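Local coordinates for putative uncharacterized protein (Actinomyces odontolyticus, PDB 3UP9), which probably binds L-methionine as a membrane-tethered lipoprotein of the NlpA family, with a periplasmic-binding-protein-like fold, at residues V11-S16 and K20-I25; K98-L103 and E123-Q128. All blocks are in the same frame, centred on the assembly; numbering follows the deposited sequence.

Interaction 1: V11-S16 and K20-I25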
loop_
_atom_site.group_PDB
_atom_site.type_symbol
_atom_site.label_atom_id
_atom_site.label_comp_id
_atom_site.label_asym_id
_atom_site.label_seq_id
_atom_site.Cartn_x
_atom_site.Cartn_y
_atom_site.Cartn_z
ATOM N N VAL A 11 7.666 7.816 -13.431
ATOM C CA VAL A 11 7.300 6.870 -12.420
ATOM C C VAL A 11 6.059 7.366 -11.666
ATOM O O VAL A 11 6.074 8.479 -11.108
ATOM C CB VAL A 11 8.421 6.660 -11.374
ATOM C CG1 VAL A 11 8.031 5.519 -10.454
ATOM C CG2 VAL A 11 9.764 6.380 -12.034
ATOM N N GLY A 12 4.999 6.530 -11.650
ATOM C CA GLY A 12 3.785 6.797 -10.916
ATOM C C GLY A 12 3.838 6.295 -9.486
ATOM O O GLY A 12 4.361 5.231 -9.223
ATOM N N ALA A 13 3.309 7.066 -8.543
ATOM C CA ALA A 13 3.513 6.762 -7.126
ATOM C C ALA A 13 2.402 7.386 -6.340
ATOM O O ALA A 13 1.928 8.454 -6.700
ATOM C CB ALA A 13 4.851 7.290 -6.649
ATOM N N THR A 14 1.966 6.728 -5.268
ATOM C CA THR A 14 1.033 7.370 -4.316
ATOM C C THR A 14 1.820 8.437 -3.552
ATOM O O THR A 14 3.053 8.372 -3.436
ATOM C CB THR A 14 0.324 6.349 -3.380
ATOM O OG1 THR A 14 1.286 5.380 -2.918
ATOM C CG2 THR A 14 -0.871 5.675 -4.124
ATOM N N PRO A 15 1.147 9.458 -3.039
ATOM C CA PRO A 15 2.019 10.560 -2.529
ATOM C C PRO A 15 2.925 10.236 -1.341
ATOM O O PRO A 15 4.061 10.707 -1.308
ATOM C CB PRO A 15 1.034 11.633 -2.134
ATOM C CG PRO A 15 -0.188 11.323 -2.906
ATOM C CD PRO A 15 -0.247 9.865 -3.163
ATOM N N SER A 16 2.417 9.496 -0.349
ATOM C CA SER A 16 3.214 9.208 0.858
ATOM C C SER A 16 3.055 7.756 1.228
ATOM O O SER A 16 1.946 7.274 1.344
ATOM C CB SER A 16 2.815 10.108 2.025
ATOM O OG SER A 16 3.768 9.991 3.044
ATOM N N LYS A 20 7.330 10.751 -1.881
ATOM C CA LYS A 20 8.395 11.371 -1.049
ATOM C C LYS A 20 9.767 10.651 -1.173
ATOM O O LYS A 20 10.815 11.280 -1.292
ATOM C CB LYS A 20 7.971 11.439 0.424
ATOM C CG LYS A 20 6.766 12.301 0.674
ATOM C CD LYS A 20 6.526 12.599 2.153
ATOM C CE LYS A 20 5.593 13.805 2.398
ATOM N NZ LYS A 20 6.209 15.126 2.797
ATOM N N ILE A 21 9.760 9.332 -1.116
ATOM C CA ILE A 21 10.974 8.509 -1.262
ATOM C C ILE A 21 11.567 8.783 -2.642
ATOM O O ILE A 21 12.766 9.004 -2.767
ATOM C CB ILE A 21 10.674 6.988 -1.103
ATOM C CG1 ILE A 21 10.210 6.649 0.315
ATOM C CG2 ILE A 21 11.868 6.131 -1.452
ATOM C CD1 ILE A 21 9.538 5.259 0.359
ATOM N N LEU A 22 10.721 8.817 -3.676
ATOM C CA LEU A 22 11.205 9.074 -5.058
ATOM C C LEU A 22 11.769 10.494 -5.215
ATOM O O LEU A 22 12.651 10.690 -6.027
ATOM C CB LEU A 22 10.144 8.817 -6.129
ATOM C CG LEU A 22 9.623 7.395 -6.335
ATOM C CD1 LEU A 22 8.486 7.461 -7.343
ATOM C CD2 LEU A 22 10.754 6.445 -6.748
ATOM N N THR A 23 11.294 11.442 -4.397
ATOM C CA THR A 23 11.698 12.829 -4.497
ATOM C C THR A 23 13.084 12.938 -3.789
ATOM O O THR A 23 13.994 13.547 -4.352
ATOM C CB THR A 23 10.620 13.775 -3.948
ATOM O OG1 THR A 23 9.431 13.633 -4.738
ATOM C CG2 THR A 23 11.062 15.258 -3.979
ATOM N N TYR A 24 13.258 12.271 -2.636
ATOM C CA TYR A 24 14.570 12.180 -2.020
ATOM C C TYR A 24 15.595 11.646 -3.038
ATOM O O TYR A 24 16.647 12.244 -3.258
ATOM C CB TYR A 24 14.553 11.337 -0.732
ATOM C CG TYR A 24 15.943 11.047 -0.272
ATOM C CD1 TYR A 24 16.687 12.000 0.381
ATOM C CD2 TYR A 24 16.548 9.870 -0.596
ATOM C CE1 TYR A 24 17.986 11.733 0.801
ATOM C CE2 TYR A 24 17.843 9.607 -0.240
ATOM C CZ TYR A 24 18.554 10.521 0.474
ATOM O OH TYR A 24 19.859 10.229 0.800
ATOM N N ILE A 25 15.249 10.553 -3.700
ATOM C CA ILE A 25 16.143 9.951 -4.696
ATOM C C ILE A 25 16.415 10.949 -5.832
ATOM O O ILE A 25 17.533 11.207 -6.219
ATOM C CB ILE A 25 15.578 8.638 -5.289
ATOM C CG1 ILE A 25 15.578 7.540 -4.233
ATOM C CG2 ILE A 25 16.353 8.225 -6.534
ATOM C CD1 ILE A 25 14.804 6.272 -4.589
#
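Leu22 reaches from helix 15-28 to Val11 and Ala13 on strand 7-13, at the first strand-to-helix turn of a periplasmic-binding-protein-like fold, where the helix folds back over the strand it follows. The apolar part of the contact converges on one methyl. Leu22 CD1 lies 3.7 Å from Val11 CG1 and equally close to Ala13 CB, so that it bridges two residues whose side chains leave the strand on the same face. Val11 holds CG1 anti to its own nitrogen (chi1 -173°), which places that branch against the leucine. The small Ala13 lets the helix lie close, while branched Val11 suits the strand and Leu22 is long enough to span the gap; Ile39 of strand 35-41 also touches Leu22.

The polar groups lie at the start of the helix. Ser16 OG is hydrogen-bonded to Gln179, and Lys20 leads its flexible chain past this hydroxyl toward the exterior; its methylene CD merely packs beside the hydroxyl, 3.9 Å from Ser16 OG. On the backbone, Lys20 N gives a weak, bent bond to Pro15 O, 3.3 Å long with an angle of 141° at the hydrogen.

Interaction 2: K98-L103 and E123-Q128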
loop_
_atom_site.group_PDB
_atom_site.type_symbol
_atom_site.label_atom_id
_atom_site.label_comp_id
_atom_site.label_asym_id
_atom_site.label_seq_id
_atom_site.Cartn_x
_atom_site.Cartn_y
_atom_site.Cartn_z
ATOM N N LYS A 98 -11.672 3.893 20.684
ATOM C CA LYS A 98 -10.232 3.616 20.801
ATOM C C LYS A 98 -9.998 2.060 20.950
ATOM O O LYS A 98 -8.863 1.598 20.963
ATOM C CB LYS A 98 -9.631 4.425 21.966
ATOM C CG LYS A 98 -8.736 5.669 21.728
ATOM C CD LYS A 98 -9.391 7.019 21.646
ATOM C CE LYS A 98 -8.858 8.084 22.646
ATOM N NZ LYS A 98 -7.572 8.766 22.458
ATOM N N SER A 99 -11.061 1.263 21.031
ATOM C CA SER A 99 -10.941 -0.203 21.155
ATOM C C SER A 99 -11.924 -0.871 20.216
ATOM O O SER A 99 -13.082 -0.482 20.145
ATOM C CB SER A 99 -11.255 -0.700 22.580
ATOM O OG SER A 99 -11.297 -2.122 22.635
ATOM N N LEU A 100 -11.452 -1.894 19.505
ATOM C CA LEU A 100 -12.332 -2.749 18.694
ATOM C C LEU A 100 -13.386 -3.505 19.528
ATOM O O LEU A 100 -14.436 -3.868 19.028
ATOM C CB LEU A 100 -11.469 -3.698 17.842
ATOM C CG LEU A 100 -12.065 -4.449 16.655
ATOM C CD1 LEU A 100 -12.792 -3.447 15.759
ATOM C CD2 LEU A 100 -10.940 -5.175 15.919
ATOM N N ASP A 101 -13.155 -3.707 20.815
ATOM C CA ASP A 101 -14.162 -4.333 21.691
ATOM C C ASP A 101 -15.423 -3.513 21.919
ATOM O O ASP A 101 -16.383 -4.018 22.464
ATOM C CB ASP A 101 -13.563 -4.628 23.060
ATOM C CG ASP A 101 -12.522 -5.749 23.028
ATOM O OD1 ASP A 101 -12.427 -6.543 22.039
ATOM O OD2 ASP A 101 -11.814 -5.832 24.048
ATOM N N GLU A 102 -15.403 -2.246 21.517
ATOM C CA GLU A 102 -16.510 -1.356 21.675
ATOM C C GLU A 102 -17.364 -1.288 20.420
ATOM O O GLU A 102 -18.263 -0.496 20.344
ATOM C CB GLU A 102 -15.974 0.000 22.115
ATOM C CG GLU A 102 -15.259 -0.089 23.475
ATOM C CD GLU A 102 -16.137 -0.685 24.584
ATOM O OE1 GLU A 102 -17.260 -0.188 24.790
ATOM O OE2 GLU A 102 -15.717 -1.624 25.291
ATOM N N LEU A 103 -17.072 -2.137 19.445
ATOM C CA LEU A 103 -17.896 -2.310 18.262
ATOM C C LEU A 103 -19.333 -2.519 18.726
ATOM O O LEU A 103 -19.647 -3.516 19.370
ATOM C CB LEU A 103 -17.421 -3.502 17.404
ATOM C CG LEU A 103 -18.163 -3.830 16.089
ATOM C CD1 LEU A 103 -18.201 -2.640 15.100
ATOM C CD2 LEU A 103 -17.565 -5.092 15.438
ATOM N N GLU A 123 -7.995 -10.691 7.058
ATOM C CA GLU A 123 -7.013 -11.444 7.892
ATOM C C GLU A 123 -6.711 -10.700 9.216
ATOM O O GLU A 123 -6.586 -11.306 10.285
ATOM C CB GLU A 123 -5.663 -11.618 7.180
ATOM C CG GLU A 123 -5.674 -12.101 5.741
ATOM C CD GLU A 123 -6.065 -13.538 5.585
ATOM O OE1 GLU A 123 -6.331 -14.176 6.634
ATOM O OE2 GLU A 123 -6.100 -14.019 4.412
ATOM N N LEU A 124 -6.519 -9.386 9.101
ATOM C CA LEU A 124 -6.165 -8.571 10.232
ATOM C C LEU A 124 -7.280 -8.690 11.237
ATOM O O LEU A 124 -6.992 -8.859 12.418
ATOM C CB LEU A 124 -5.945 -7.090 9.834
ATOM C CG LEU A 124 -5.602 -6.171 11.000
ATOM C CD1 LEU A 124 -4.283 -6.676 11.600
ATOM C CD2 LEU A 124 -5.517 -4.739 10.499
ATOM N N LEU A 125 -8.545 -8.615 10.773
ATOM C CA LEU A 125 -9.690 -8.741 11.670
ATOM C C LEU A 125 -9.788 -10.166 12.269
ATOM O O LEU A 125 -10.163 -10.293 13.431
ATOM C CB LEU A 125 -11.007 -8.244 11.009
ATOM C CG LEU A 125 -11.045 -6.743 10.544
ATOM C CD1 LEU A 125 -12.274 -6.391 9.714
ATOM C CD2 LEU A 125 -10.900 -5.794 11.713
ATOM N N ALA A 126 -9.446 -11.218 11.501
ATOM C CA ALA A 126 -9.331 -12.587 12.043
ATOM C C ALA A 126 -8.358 -12.658 13.215
ATOM O O ALA A 126 -8.627 -13.386 14.133
ATOM C CB ALA A 126 -8.915 -13.593 10.977
ATOM N N THR A 127 -7.240 -11.919 13.209
ATOM C CA THR A 127 -6.265 -12.022 14.331
ATOM C C THR A 127 -6.894 -11.502 15.598
ATOM O O THR A 127 -6.447 -11.854 16.661
ATOM C CB THR A 127 -4.935 -11.220 14.121
ATOM O OG1 THR A 127 -5.203 -9.793 14.002
ATOM C CG2 THR A 127 -4.158 -11.747 12.894
ATOM N N GLN A 128 -7.892 -10.613 15.465
ATOM C CA GLN A 128 -8.672 -10.054 16.586
ATOM C C GLN A 128 -9.945 -10.861 16.988
ATOM O O GLN A 128 -10.692 -10.406 17.833
ATOM C CB GLN A 128 -9.082 -8.562 16.299
ATOM C CG GLN A 128 -7.962 -7.579 15.928
ATOM C CD GLN A 128 -6.814 -7.665 16.892
ATOM O OE1 GLN A 128 -6.951 -7.300 18.049
ATOM N NE2 GLN A 128 -5.704 -8.242 16.447
#
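Leu100 and Gln128 meet side chain against side chain, the leucine crossing the glutamine's aliphatic stem at a slant. Leu100 stands in the short 3-10 turn 100-102 between strands 91-93 and 107-112, and its CD2 does the touching: it is 3.8 Å from Gln128 CG and 3.9 Å from Gln128 CB. Turning CG anti to the backbone nitrogen (chi1 -164°) extends this side chain toward the end of helix 115-127. The same methyl approaches Leu125 CD2 more loosely, at 4.3 Å. Leu125 leaves its backbone obliquely to the turn, and its branched end closes part of the gap. Val191 of strand 191-192 touches both Leu100 and Gln128, and Tyr170 also packs on Leu100.

The glutamine offers its carbons to the leucine while its amide turns to a neighbour in its own segment. A bend at chi2 (-49°) folds the chain back, and NE2 donates to Thr127 OG1 at 2.9 Å, with the acceptor close to the amide plane. Thr127 OG1 in turn donates to Leu124 O at 2.6 Å, a relay that ties the amide to the last turn of the helix. Within 98-103, Ser99 OG receives the backbone N-H of Asp101 at 3.0 Å, an ST turn in the loop from which Leu100 projects.

The two segments thus meet through carbon alone; their polar groups bond within each segment or to other parts of the fold, as Ser99 O does to the hydroxyl of Tyr170. Glutamine suits this margin: its methylenes extend the apolar surface offered by Leu125, while its amide bonds to Thr127 at this exposed helix end. Joined through dispersion and hydrophobic burial alone, the two segments have little directional restraint from each other.

How the interactions relate
Interactions 1 and 2 lie on opposite sides of the chain's centre, their own centres about 32 Å apart and their nearest atoms about 17 Å apart, and they share no secondary-structure element. Interaction 1 is largely buried and joins a strand of the sheet that also holds 35-41 and 59-64 to the helix directly after it; interaction 2 is partly exposed and sets a loop against a helix end beside the five-stranded sheet. Leucine methyls carry the apolar packing in both. At 11-16 with 20-25, however, a weak backbone bond also links the segments, whereas 98-103 and 123-128 share no hydrogen bond and meet through a smaller carbon surface, supplied partly by a glutamine stem.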